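Long-range contacts in trypsin-resistant surface T6 protein (Streptococcus pyogenes serotype M6, PDB 4P0D), which serves as the backbone pilin of a Gram-positive pilus, probably polymerised by sortase into the shaft displayed on the bacterial surface: residues A8-T13 against L114-N119; L23-E28 against G92-I97; I39-A44 against G122-K127; E58-A63 against S182-A187. The protein carries 1 engineered substitution. All coordinates share one frame; numbering follows the deposited sequence.

Contact 1 of 4, residues A8-T13 against L114-N119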
loop_
_atom_site.group_PDB
_atom_site.type_symbol
_atom_site.label_atom_id
_atom_site.label_comp_id
_atom_site.label_asym_id
_atom_site.label_seq_id
_atom_site.Cartn_x
_atom_site.Cartn_y
_atom_site.Cartn_z
ATOM N N ALA A 8 32.093 -29.495 -20.004
ATOM C CA ALA A 8 31.807 -28.258 -20.730
ATOM C C ALA A 8 31.063 -27.313 -19.793
ATOM O O ALA A 8 30.371 -27.761 -18.884
ATOM C CB ALA A 8 30.992 -28.530 -21.982
ATOM N N GLN A 9 31.203 -26.010 -20.018
ATOM C CA GLN A 9 30.628 -25.022 -19.113
ATOM C C GLN A 9 29.201 -24.652 -19.522
ATOM O O GLN A 9 28.941 -24.271 -20.665
ATOM C CB GLN A 9 31.495 -23.760 -19.075
ATOM N N LEU A 10 28.293 -24.756 -18.564
ATOM C CA LEU A 10 26.942 -24.249 -18.715
ATOM C C LEU A 10 26.867 -22.928 -17.944
ATOM O O LEU A 10 27.163 -22.875 -16.752
ATOM C CB LEU A 10 25.922 -25.264 -18.182
ATOM C CG LEU A 10 25.987 -26.628 -18.860
ATOM C CD1 LEU A 10 24.943 -27.565 -18.265
ATOM C CD2 LEU A 10 25.813 -26.490 -20.367
ATOM N N LYS A 11 26.483 -21.872 -18.641
ATOM C CA LYS A 11 26.613 -20.526 -18.121
ATOM C C LYS A 11 25.312 -19.739 -18.240
ATOM O O LYS A 11 24.598 -19.815 -19.239
ATOM C CB LYS A 11 27.747 -19.820 -18.855
ATOM C CG LYS A 11 27.955 -18.362 -18.475
ATOM C CD LYS A 11 29.203 -17.823 -19.157
ATOM C CE LYS A 11 29.426 -16.351 -18.869
ATOM N NZ LYS A 11 30.833 -15.987 -19.204
ATOM N N ILE A 12 25.018 -18.980 -17.199
ATOM C CA ILE A 12 23.872 -18.102 -17.186
ATOM C C ILE A 12 24.386 -16.674 -16.971
ATOM O O ILE A 12 25.174 -16.432 -16.056
ATOM C CB ILE A 12 22.880 -18.482 -16.078
ATOM C CG1 ILE A 12 22.383 -19.919 -16.293
ATOM C CG2 ILE A 12 21.680 -17.533 -16.098
ATOM C CD1 ILE A 12 21.688 -20.523 -15.085
ATOM N N THR A 13 23.984 -15.753 -17.838
ATOM C CA THR A 13 24.290 -14.326 -17.645
ATOM C C THR A 13 23.035 -13.512 -17.293
ATOM O O THR A 13 21.918 -14.048 -17.257
ATOM C CB THR A 13 24.937 -13.716 -18.894
ATOM O OG1 THR A 13 24.038 -13.875 -19.985
ATOM C CG2 THR A 13 26.247 -14.398 -19.207
ATOM N N LEU A 114 19.371 -25.733 -20.230
ATOM C CA LEU A 114 20.775 -25.782 -20.581
ATOM C C LEU A 114 21.183 -27.212 -20.906
ATOM O O LEU A 114 20.732 -28.164 -20.263
ATOM C CB LEU A 114 21.644 -25.262 -19.439
ATOM C CG LEU A 114 21.461 -23.774 -19.111
ATOM C CD1 LEU A 114 22.054 -23.465 -17.748
ATOM C CD2 LEU A 114 22.076 -22.861 -20.162
ATOM N N ALA A 115 22.061 -27.353 -21.878
ATOM C CA ALA A 115 22.531 -28.683 -22.271
ATOM C C ALA A 115 23.993 -28.634 -22.677
ATOM O O ALA A 115 24.407 -27.674 -23.320
ATOM C CB ALA A 115 21.689 -29.209 -23.425
ATOM N N ALA A 116 24.771 -29.651 -22.279
ATOM C CA ALA A 116 26.090 -29.890 -22.871
ATOM C C ALA A 116 25.932 -30.964 -23.941
ATOM O O ALA A 116 25.370 -32.041 -23.677
ATOM C CB ALA A 116 27.099 -30.304 -21.825
ATOM N N SER A 117 26.409 -30.657 -25.148
ATOM C CA SER A 117 26.112 -31.469 -26.347
ATOM C C SER A 117 27.283 -31.614 -27.312
ATOM O O SER A 117 28.044 -30.675 -27.511
ATOM C CB SER A 117 24.952 -30.831 -27.114
ATOM O OG SER A 117 24.692 -31.565 -28.300
ATOM N N TYR A 118 27.394 -32.791 -27.933
ATOM C CA TYR A 118 28.399 -33.037 -28.958
ATOM C C TYR A 118 27.949 -32.565 -30.332
ATOM O O TYR A 118 28.730 -32.629 -31.274
ATOM C CB TYR A 118 28.747 -34.536 -29.039
ATOM C CG TYR A 118 29.417 -35.062 -27.806
ATOM C CD1 TYR A 118 30.716 -34.677 -27.481
ATOM C CD2 TYR A 118 28.770 -35.951 -26.970
ATOM C CE1 TYR A 118 31.350 -35.157 -26.348
ATOM C CE2 TYR A 118 29.390 -36.434 -25.831
ATOM C CZ TYR A 118 30.691 -36.019 -25.521
ATOM O OH TYR A 118 31.311 -36.475 -24.384
ATOM N N ASN A 119 26.709 -32.094 -30.459
ATOM C CA ASN A 119 26.148 -31.730 -31.759
ATOM C C ASN A 119 25.898 -30.243 -31.932
ATOM O O ASN A 119 25.029 -29.847 -32.713
ATOM C CB ASN A 119 24.828 -32.487 -31.979
ATOM C CG ASN A 119 24.482 -32.657 -33.449
ATOM O OD1 ASN A 119 25.335 -32.528 -34.330
ATOM N ND2 ASN A 119 23.223 -32.967 -33.720
#
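Leu10 lays its CD2 methyl over one face of the peptide group joining Ala115 to Ala116. The carbon Leu10 CD2 stands 3.6 Å from Ala115 C, and the line between them runs close to the normal of the peptide plane. At the edge of the same group the amide N of Ala116 is taken up, probably by a hydrogen bond to Ser94 O of strand 94-101. A second flat group, the Lys11 carbonyl, is met from well off its plane: Leu114 CD2 lies 4.1 Å from Lys11 O. The other Leu114 methyl reaches further along strand 8-13, where Leu114 CD1 comes to 3.8 Å from Ile12 CG1. Leu10 and Leu114 run alongside each other, their ends pointing opposite ways, with Leu10 CD1 4.2 Å from Leu114 CB. In both leucines CG is anti to the carbonyl carbon (chi1 -58° and -65°), which sends the branched ends into the gap between the strands. At the far end, Ala8 CB and Ala116 CB meet at 4.3 Å.

The two strand axes approach to 7.4 Å at 167°, nearly antiparallel yet too far apart for direct pairing. Each strand instead pairs with strand 139-155, strand 8-13 in parallel and strand 114-116 antiparallel, so strand 139-155 bridges the two within the Ig-like domain, and their facing side chains fill the gap. Methyl and methylene groups make the approach, while backbone polar groups find partners on flanking strands. The implied cohesion is hydrophobic burial, amounting to 271 Å² over both segments.

Contact 2 of 4, residues L23-E28 against G92-I97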
loop_
_atom_site.group_PDB
_atom_site.type_symbol
_atom_site.label_atom_id
_atom_site.label_comp_id
_atom_site.label_asym_id
_atom_site.label_seq_id
_atom_site.Cartn_x
_atom_site.Cartn_y
_atom_site.Cartn_z
ATOM N N LEU A 23 20.235 -26.216 -10.591
ATOM C CA LEU A 23 20.182 -26.928 -11.854
ATOM C C LEU A 23 19.629 -28.337 -11.588
ATOM O O LEU A 23 20.094 -29.031 -10.678
ATOM C CB LEU A 23 21.562 -26.994 -12.508
ATOM C CG LEU A 23 21.820 -25.977 -13.620
ATOM C CD1 LEU A 23 21.711 -24.539 -13.115
ATOM C CD2 LEU A 23 23.194 -26.228 -14.239
ATOM N N TYR A 24 18.622 -28.730 -12.361
ATOM C CA TYR A 24 18.014 -30.052 -12.211
ATOM C C TYR A 24 18.300 -30.855 -13.443
ATOM O O TYR A 24 17.880 -30.482 -14.536
ATOM C CB TYR A 24 16.507 -29.920 -12.041
ATOM C CG TYR A 24 16.102 -29.066 -10.865
ATOM C CD1 TYR A 24 15.989 -29.612 -9.602
ATOM C CD2 TYR A 24 15.809 -27.707 -11.023
ATOM C CE1 TYR A 24 15.607 -28.846 -8.516
ATOM C CE2 TYR A 24 15.437 -26.930 -9.944
ATOM C CZ TYR A 24 15.330 -27.506 -8.681
ATOM O OH TYR A 24 14.948 -26.748 -7.566
ATOM N N LYS A 25 19.026 -31.955 -13.293
ATOM C CA LYS A 25 19.356 -32.759 -14.456
ATOM C C LYS A 25 18.142 -33.582 -14.896
ATOM O O LYS A 25 17.678 -34.452 -14.157
ATOM C CB LYS A 25 20.542 -33.665 -14.162
ATOM C CG LYS A 25 21.099 -34.387 -15.371
ATOM C CD LYS A 25 22.188 -35.312 -14.843
ATOM C CE LYS A 25 23.154 -35.774 -15.887
ATOM N NZ LYS A 25 24.285 -36.434 -15.167
ATOM N N ILE A 26 17.675 -33.303 -16.107
ATOM C CA ILE A 26 16.515 -33.971 -16.703
ATOM C C ILE A 26 16.876 -34.888 -17.869
ATOM O O ILE A 26 16.013 -35.613 -18.364
ATOM C CB ILE A 26 15.477 -32.944 -17.217
ATOM C CG1 ILE A 26 16.120 -31.952 -18.186
ATOM C CG2 ILE A 26 14.862 -32.213 -16.034
ATOM C CD1 ILE A 26 15.145 -31.313 -19.160
ATOM N N GLY A 27 18.135 -34.842 -18.316
ATOM C CA GLY A 27 18.608 -35.657 -19.449
ATOM C C GLY A 27 20.009 -36.181 -19.171
ATOM O O GLY A 27 20.947 -35.387 -19.001
ATOM N N GLU A 28 20.137 -37.513 -19.093
ATOM C CA GLU A 28 21.429 -38.192 -18.949
ATOM C C GLU A 28 21.983 -38.544 -20.323
ATOM O O GLU A 28 21.272 -39.108 -21.177
ATOM C CB GLU A 28 21.302 -39.499 -18.135
ATOM C CG GLU A 28 21.242 -39.302 -16.633
ATOM C CD GLU A 28 21.232 -40.613 -15.833
ATOM O OE1 GLU A 28 20.846 -41.678 -16.372
ATOM O OE2 GLU A 28 21.597 -40.575 -14.638
ATOM N N GLY A 92 29.984 -34.707 -18.817
ATOM C CA GLY A 92 29.405 -35.463 -19.917
ATOM C C GLY A 92 28.182 -34.772 -20.468
ATOM O O GLY A 92 27.626 -33.885 -19.828
ATOM N N ALA A 93 27.767 -35.183 -21.656
ATOM C CA ALA A 93 26.594 -34.628 -22.291
ATOM C C ALA A 93 25.417 -34.852 -21.352
ATOM O O ALA A 93 25.285 -35.917 -20.749
ATOM C CB ALA A 93 26.337 -35.274 -23.647
ATOM N N SER A 94 24.623 -33.801 -21.179
ATOM C CA SER A 94 23.547 -33.775 -20.207
ATOM C C SER A 94 22.674 -32.558 -20.440
ATOM O O SER A 94 23.097 -31.589 -21.079
ATOM C CB SER A 94 24.104 -33.781 -18.786
ATOM O OG SER A 94 25.261 -32.973 -18.705
ATOM N N VAL A 95 21.449 -32.633 -19.921
ATOM C CA VAL A 95 20.416 -31.619 -20.149
ATOM C C VAL A 95 19.859 -31.221 -18.795
ATOM O O VAL A 95 19.547 -32.087 -17.982
ATOM C CB VAL A 95 19.285 -32.189 -21.026
ATOM C CG1 VAL A 95 18.355 -31.082 -21.506
ATOM C CG2 VAL A 95 19.870 -32.946 -22.210
ATOM N N TYR A 96 19.746 -29.918 -18.560
ATOM C CA TYR A 96 19.304 -29.366 -17.277
ATOM C C TYR A 96 18.203 -28.312 -17.426
ATOM O O TYR A 96 18.124 -27.605 -18.410
ATOM C CB TYR A 96 20.479 -28.687 -16.541
ATOM C CG TYR A 96 21.620 -29.595 -16.152
ATOM C CD1 TYR A 96 22.615 -29.921 -17.065
ATOM C CD2 TYR A 96 21.707 -30.124 -14.862
ATOM C CE1 TYR A 96 23.656 -30.752 -16.712
ATOM C CE2 TYR A 96 22.752 -30.953 -14.500
ATOM C CZ TYR A 96 23.719 -31.258 -15.433
ATOM O OH TYR A 96 24.751 -32.080 -15.082
ATOM N N ILE A 97 17.377 -28.199 -16.401
ATOM C CA ILE A 97 16.530 -27.024 -16.214
ATOM C C ILE A 97 17.152 -26.232 -15.082
ATOM O O ILE A 97 17.403 -26.786 -14.021
ATOM C CB ILE A 97 15.103 -27.426 -15.805
ATOM C CG1 ILE A 97 14.419 -28.186 -16.948
ATOM C CG2 ILE A 97 14.278 -26.200 -15.409
ATOM C CD1 ILE A 97 14.319 -27.422 -18.251
#
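Leu23 begins the run beside Tyr96, its CB 3.9 Å from Tyr96 CD2 and its CD2 over one face of that ring. Tyr24 forms a hydrogen-bonded antiparallel pair with Ile97: Tyr24 N donates to Ile97 O at 2.8 Å, and Ile97 N returns a bond to Tyr24 O at 3.0 Å. Lys25, in a non-hydrogen-bonded pair with Tyr96, covers the ring face opposite Leu23. Its CG is anti to the backbone N (chi1 -171°) and makes a CH-pi contact, 4.3 Å from the Tyr96 centroid and 25° off the normal, so the phenol is held between two aliphatic chains.

Next comes a classic beta bulge, which shifts the register of strands 20-31 and 94-101 in this Ig-like domain by one residue. Ile26 N at 2.9 Å and Gly27 N at 3.1 Å both donate to Val95 O, both from one side of the carbonyl plane. Ile26 CD1 meanwhile touches Val95 CG1 and Ile97 CG1, on the side covered by Ile62 of helix 56-68. Gly27 restores the regular pairing, its O accepting from Val95 N at 2.9 Å. Glu28 follows opposite Ser94 in a non-hydrogen-bonded pair.

Contact 3 of 4, residues I39-A44 against G122-K127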
loop_
_atom_site.group_PDB
_atom_site.type_symbol
_atom_site.label_atom_id
_atom_site.label_comp_id
_atom_site.label_asym_id
_atom_site.label_seq_id
_atom_site.Cartn_x
_atom_site.Cartn_y
_atom_site.Cartn_z
ATOM N N ILE A 39 25.813 -42.239 -27.419
ATOM C CA ILE A 39 24.637 -42.861 -28.025
ATOM C C ILE A 39 23.484 -41.850 -28.155
ATOM O O ILE A 39 23.127 -41.437 -29.265
ATOM C CB ILE A 39 24.205 -44.101 -27.194
ATOM C CG1 ILE A 39 25.423 -45.003 -26.906
ATOM C CG2 ILE A 39 23.099 -44.885 -27.900
ATOM C CD1 ILE A 39 25.069 -46.371 -26.342
ATOM N N ASN A 40 22.919 -41.446 -27.016
ATOM C CA ASN A 40 21.742 -40.579 -26.992
ATOM C C ASN A 40 21.529 -40.003 -25.595
ATOM O O ASN A 40 22.307 -40.270 -24.672
ATOM C CB ASN A 40 20.491 -41.369 -27.433
ATOM C CG ASN A 40 20.105 -42.460 -26.441
ATOM O OD1 ASN A 40 20.861 -42.784 -25.534
ATOM N ND2 ASN A 40 18.912 -43.031 -26.614
ATOM N N PHE A 41 20.459 -39.226 -25.444
ATOM C CA PHE A 41 20.017 -38.771 -24.129
ATOM C C PHE A 41 18.912 -39.632 -23.575
ATOM O O PHE A 41 17.960 -39.912 -24.281
ATOM C CB PHE A 41 19.497 -37.352 -24.227
ATOM C CG PHE A 41 20.568 -36.356 -24.447
ATOM C CD1 PHE A 41 21.498 -36.107 -23.449
ATOM C CD2 PHE A 41 20.660 -35.673 -25.638
ATOM C CE1 PHE A 41 22.509 -35.182 -23.651
ATOM C CE2 PHE A 41 21.665 -34.749 -25.842
ATOM C CZ PHE A 41 22.590 -34.505 -24.844
ATOM N N LYS A 42 19.041 -40.025 -22.310
ATOM C CA LYS A 42 17.936 -40.604 -21.559
ATOM C C LYS A 42 17.301 -39.538 -20.658
ATOM O O LYS A 42 17.955 -38.997 -19.767
ATOM C CB LYS A 42 18.407 -41.777 -20.702
ATOM C CG LYS A 42 17.309 -42.322 -19.790
ATOM C CD LYS A 42 17.624 -43.701 -19.224
ATOM C CE LYS A 42 18.389 -43.647 -17.908
ATOM N NZ LYS A 42 17.892 -44.663 -16.931
ATOM N N TYR A 43 16.022 -39.271 -20.880
ATOM C CA TYR A 43 15.305 -38.226 -20.167
ATOM C C TYR A 43 14.521 -38.802 -19.005
ATOM O O TYR A 43 14.030 -39.918 -19.087
ATOM C CB TYR A 43 14.354 -37.519 -21.125
ATOM C CG TYR A 43 15.071 -36.726 -22.177
ATOM C CD1 TYR A 43 15.700 -35.526 -21.851
ATOM C CD2 TYR A 43 15.129 -37.160 -23.495
ATOM C CE1 TYR A 43 16.360 -34.787 -22.800
ATOM C CE2 TYR A 43 15.790 -36.423 -24.456
ATOM C CZ TYR A 43 16.406 -35.233 -24.100
ATOM O OH TYR A 43 17.074 -34.473 -25.052
ATOM N N ALA A 44 14.382 -38.031 -17.933
ATOM C CA ALA A 44 13.596 -38.458 -16.779
ATOM C C ALA A 44 12.145 -38.747 -17.189
ATOM O O ALA A 44 11.623 -38.129 -18.127
ATOM C CB ALA A 44 13.643 -37.403 -15.684
ATOM N N GLY A 122 23.741 -26.438 -27.223
ATOM C CA GLY A 122 22.339 -26.677 -26.859
ATOM C C GLY A 122 21.585 -27.707 -27.684
ATOM O O GLY A 122 20.412 -27.968 -27.423
ATOM N N ASN A 123 22.258 -28.331 -28.646
ATOM C CA ASN A 123 21.591 -29.168 -29.644
ATOM C C ASN A 123 21.217 -30.527 -29.074
ATOM O O ASN A 123 22.090 -31.308 -28.708
ATOM C CB ASN A 123 22.511 -29.347 -30.853
ATOM C CG ASN A 123 21.778 -29.855 -32.092
ATOM O OD1 ASN A 123 20.637 -30.322 -32.033
ATOM N ND2 ASN A 123 22.447 -29.756 -33.230
ATOM N N LEU A 124 19.920 -30.819 -29.015
ATOM C CA LEU A 124 19.441 -32.066 -28.395
ATOM C C LEU A 124 19.207 -33.239 -29.361
ATOM O O LEU A 124 18.947 -34.348 -28.901
ATOM C CB LEU A 124 18.175 -31.814 -27.571
ATOM C CG LEU A 124 18.302 -30.820 -26.404
ATOM C CD1 LEU A 124 17.017 -30.842 -25.581
ATOM C CD2 LEU A 124 19.515 -31.098 -25.504
ATOM N N VAL A 125 19.307 -33.022 -30.674
ATOM C CA VAL A 125 19.147 -34.141 -31.634
ATOM C C VAL A 125 20.394 -35.035 -31.628
ATOM O O VAL A 125 21.521 -34.548 -31.749
ATOM C CB VAL A 125 18.793 -33.673 -33.073
ATOM C CG1 VAL A 125 17.556 -32.786 -33.067
ATOM C CG2 VAL A 125 19.954 -32.953 -33.750
ATOM N N THR A 126 20.189 -36.339 -31.446
ATOM C CA THR A 126 21.304 -37.286 -31.309
ATOM C C THR A 126 21.438 -38.275 -32.471
ATOM O O THR A 126 22.393 -39.054 -32.498
ATOM C CB THR A 126 21.208 -38.079 -29.991
ATOM O OG1 THR A 126 19.992 -38.835 -29.964
ATOM C CG2 THR A 126 21.245 -37.136 -28.802
ATOM N N LYS A 127 20.500 -38.240 -33.422
ATOM C CA LYS A 127 20.551 -39.106 -34.612
ATOM C C LYS A 127 21.525 -38.555 -35.652
ATOM O O LYS A 127 22.551 -39.171 -35.961
ATOM C CB LYS A 127 19.158 -39.258 -35.224
HETATM O O HOH W 1 18.599 -38.316 -27.787
HETATM O O HOH W 2 17.533 -35.746 -27.354
#
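A partly buried, water-bridged packing contact joins strand 39-43 to the irregular segment 122-127, which belongs to the connection between strands 108-116 and 139-155 of the Ig-like domain. The touching parts run 116° apart, and neither their directions nor their hydrogen bonding make them a strand pair. Thr126 carries one half of the contact. Its OG1 lies between the backbone N and the carbonyl carbon (chi1 61°), while CG2 is turned to the Phe41 ring, 3.5 Å from Phe41 CD2 and approaching obliquely. Leu124 O sits near the plane of that ring at its edge, 3.9 Å from Phe41 CD2. Thr126 OG1 is not directly bonded to the strand. A water 2.6 Å from Thr126 OG1 instead accepts from Phe41 N at 3.1 Å, so the hydroxyl and the amide share one solvent molecule.

A second water does the same for the other half. It donates to Leu124 O and lies 2.7 Å from Tyr43 OH, in the plane of the phenol and at its edge. The Leu124 side chain comes beside this hydroxyl, with Leu124 CD1 3.7 Å from Tyr43 OH.

Behind the contact, strand 38-43 pairs with strand 20-31, with a classic beta bulge where Ile39 and Asn40 face Val30. Val95 of strand 94-101 touches Phe41, Tyr43 and Leu124, and Phe38 meets Phe41 edge-to-face.

Contact 4 of 4, residues E58-A63 against S182-A187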
loop_
_atom_site.group_PDB
_atom_site.type_symbol
_atom_site.label_atom_id
_atom_site.label_comp_id
_atom_site.label_asym_id
_atom_site.label_seq_id
_atom_site.Cartn_x
_atom_site.Cartn_y
_atom_site.Cartn_z
ATOM N N GLU A 58 6.937 -26.280 -23.264
ATOM C CA GLU A 58 7.550 -27.515 -22.786
ATOM C C GLU A 58 8.470 -27.286 -21.603
ATOM O O GLU A 58 8.435 -28.048 -20.645
ATOM C CB GLU A 58 8.355 -28.186 -23.914
ATOM C CG GLU A 58 7.477 -28.791 -25.000
ATOM C CD GLU A 58 8.237 -29.230 -26.238
ATOM O OE1 GLU A 58 9.440 -28.881 -26.386
ATOM O OE2 GLU A 58 7.610 -29.937 -27.073
ATOM N N ILE A 59 9.297 -26.242 -21.681
ATOM C CA ILE A 59 10.295 -25.956 -20.631
ATOM C C ILE A 59 9.614 -25.635 -19.318
ATOM O O ILE A 59 9.937 -26.225 -18.281
ATOM C CB ILE A 59 11.269 -24.819 -21.025
ATOM C CG1 ILE A 59 12.205 -25.282 -22.151
ATOM C CG2 ILE A 59 12.116 -24.399 -19.829
ATOM C CD1 ILE A 59 12.933 -24.163 -22.874
ATOM N N THR A 60 8.643 -24.730 -19.363
ATOM C CA THR A 60 7.847 -24.413 -18.175
ATOM C C THR A 60 7.092 -25.649 -17.625
ATOM O O THR A 60 7.048 -25.877 -16.417
ATOM C CB THR A 60 6.864 -23.266 -18.468
ATOM O OG1 THR A 60 7.606 -22.082 -18.763
ATOM C CG2 THR A 60 5.961 -23.005 -17.287
ATOM N N THR A 61 6.486 -26.430 -18.509
ATOM C CA THR A 61 5.837 -27.690 -18.116
ATOM C C THR A 61 6.751 -28.619 -17.306
ATOM O O THR A 61 6.340 -29.176 -16.289
ATOM C CB THR A 61 5.292 -28.400 -19.361
ATOM O OG1 THR A 61 4.348 -27.530 -19.987
ATOM C CG2 THR A 61 4.593 -29.730 -19.007
ATOM N N ILE A 62 8.000 -28.768 -17.747
ATOM C CA ILE A 62 8.964 -29.624 -17.056
ATOM C C ILE A 62 9.240 -29.065 -15.673
ATOM O O ILE A 62 9.260 -29.800 -14.686
ATOM C CB ILE A 62 10.289 -29.742 -17.862
ATOM C CG1 ILE A 62 10.035 -30.478 -19.177
ATOM C CG2 ILE A 62 11.358 -30.456 -17.047
ATOM C CD1 ILE A 62 10.903 -30.063 -20.344
ATOM N N ALA A 63 9.441 -27.751 -15.603
ATOM C CA ALA A 63 9.700 -27.078 -14.321
ATOM C C ALA A 63 8.542 -27.288 -13.360
ATOM O O ALA A 63 8.753 -27.576 -12.178
ATOM C CB ALA A 63 9.956 -25.584 -14.533
ATOM N N SER A 182 6.072 -10.818 -15.318
ATOM C CA SER A 182 5.929 -11.468 -16.599
ATOM C C SER A 182 5.995 -12.968 -16.339
ATOM O O SER A 182 7.023 -13.470 -15.909
ATOM C CB SER A 182 7.052 -11.008 -17.526
ATOM O OG SER A 182 6.889 -11.529 -18.825
ATOM N N TYR A 183 4.885 -13.674 -16.561
ATOM C CA TYR A 183 4.836 -15.141 -16.379
ATOM C C TYR A 183 4.735 -15.811 -17.739
ATOM O O TYR A 183 4.034 -15.311 -18.614
ATOM C CB TYR A 183 3.599 -15.566 -15.590
ATOM C CG TYR A 183 3.456 -15.008 -14.207
ATOM C CD1 TYR A 183 4.504 -15.079 -13.289
ATOM C CD2 TYR A 183 2.243 -14.464 -13.783
ATOM C CE1 TYR A 183 4.362 -14.608 -12.003
ATOM C CE2 TYR A 183 2.093 -13.972 -12.492
ATOM C CZ TYR A 183 3.163 -14.055 -11.608
ATOM O OH TYR A 183 3.039 -13.589 -10.347
ATOM N N THR A 184 5.432 -16.924 -17.924
ATOM C CA THR A 184 5.228 -17.756 -19.105
ATOM C C THR A 184 3.840 -18.391 -19.026
ATOM O O THR A 184 3.281 -18.579 -17.944
ATOM C CB THR A 184 6.293 -18.868 -19.262
ATOM O OG1 THR A 184 6.197 -19.821 -18.194
ATOM C CG2 THR A 184 7.684 -18.272 -19.309
ATOM N N LYS A 185 3.302 -18.718 -20.190
ATOM C CA LYS A 185 1.898 -19.145 -20.334
ATOM C C LYS A 185 1.494 -20.331 -19.449
ATOM O O LYS A 185 0.410 -20.332 -18.868
ATOM C CB LYS A 185 1.619 -19.461 -21.815
ATOM C CG LYS A 185 0.148 -19.410 -22.210
ATOM C CD LYS A 185 -0.455 -20.794 -22.367
ATOM N N GLU A 186 2.377 -21.325 -19.314
ATOM C CA GLU A 186 2.064 -22.545 -18.538
ATOM C C GLU A 186 2.382 -22.468 -17.053
ATOM O O GLU A 186 2.215 -23.456 -16.338
ATOM C CB GLU A 186 2.783 -23.762 -19.131
ATOM C CG GLU A 186 2.635 -23.901 -20.634
ATOM C CD GLU A 186 1.224 -24.214 -21.063
ATOM O OE1 GLU A 186 0.519 -24.916 -20.311
ATOM O OE2 GLU A 186 0.834 -23.755 -22.163
ATOM N N ALA A 187 2.813 -21.305 -16.552
ATOM C CA ALA A 187 3.123 -21.191 -15.120
ATOM C C ALA A 187 1.925 -21.608 -14.284
ATOM O O ALA A 187 0.806 -21.265 -14.623
ATOM C CB ALA A 187 3.539 -19.767 -14.763
#
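Thr60 and Thr184 meet through their hydroxyls: Thr60 OG1 and Thr184 OG1 are 2.7 Å apart, a hydrogen bond in which either could be the donor. The two side chains run alongside each other with their ends pointing opposite ways, bringing Thr60 CG2 to 3.3 Å from Thr184 OG1. That methyl, anti to its own backbone N (OG1 chi1 -64°), also stands over a face of the peptide group between Glu186 and Ala187. The evidence is its position almost on the plane normal, with Thr60 CG2 3.6 Å from Glu186 C. Beside it, Thr60 CG2 comes to 3.8 Å from Glu186 CB. Thr61 adds a looser touch, Thr61 OG1 lying 4.1 Å from Glu186 CG.

The pairing is an interdomain one. Helix 56-68 belongs to the N-terminal Ig-like domain, whereas 182-187 lies in the Cna-B-like domain, in the connection between strands 171-179 and 192-197. This connection presents a type I beta turn from Thr184 to Ala187, closed by Ala187 N donating to Thr184 O at 3.1 Å, and it is the turn's backbone that the threonine methyl packs on.

Further out, Glu186 O accepts from Asn64 ND2, a second polar tie to the helix. Thr61 OG1 is bonded to Gln57 O one turn back; besides the bond to Thr184, Thr60 OG1 has a weak hydrogen bond with Ser56 O. On the Cna-B side, Tyr183 OH is hydrogen-bonded to Ser285 N and Thr191 O.

Overall arrangement
Contacts 1 and 2 are buried in the N-terminal Ig-like domain, contact 3 is partly buried at its margin, and contact 4 lies at the surface between two domains. The chemistry follows: aliphatic packing without direct pairing in contact 1, backbone ladder and bulge in contact 2, water bridges in contact 3, and a hydroxyl pair with a turn in contact 4. Strand 108-116 of contact 1 pairs with strand 94-101 of contact 2, and Leu10 CD1 reaches Tyr96 CD1 at 3.5 Å. Contacts 2 and 3 are joined by strands 20-31 and 38-43. Ile62 packs on Ile97 and Ile26, linking the helix of contact 4 to contact 2.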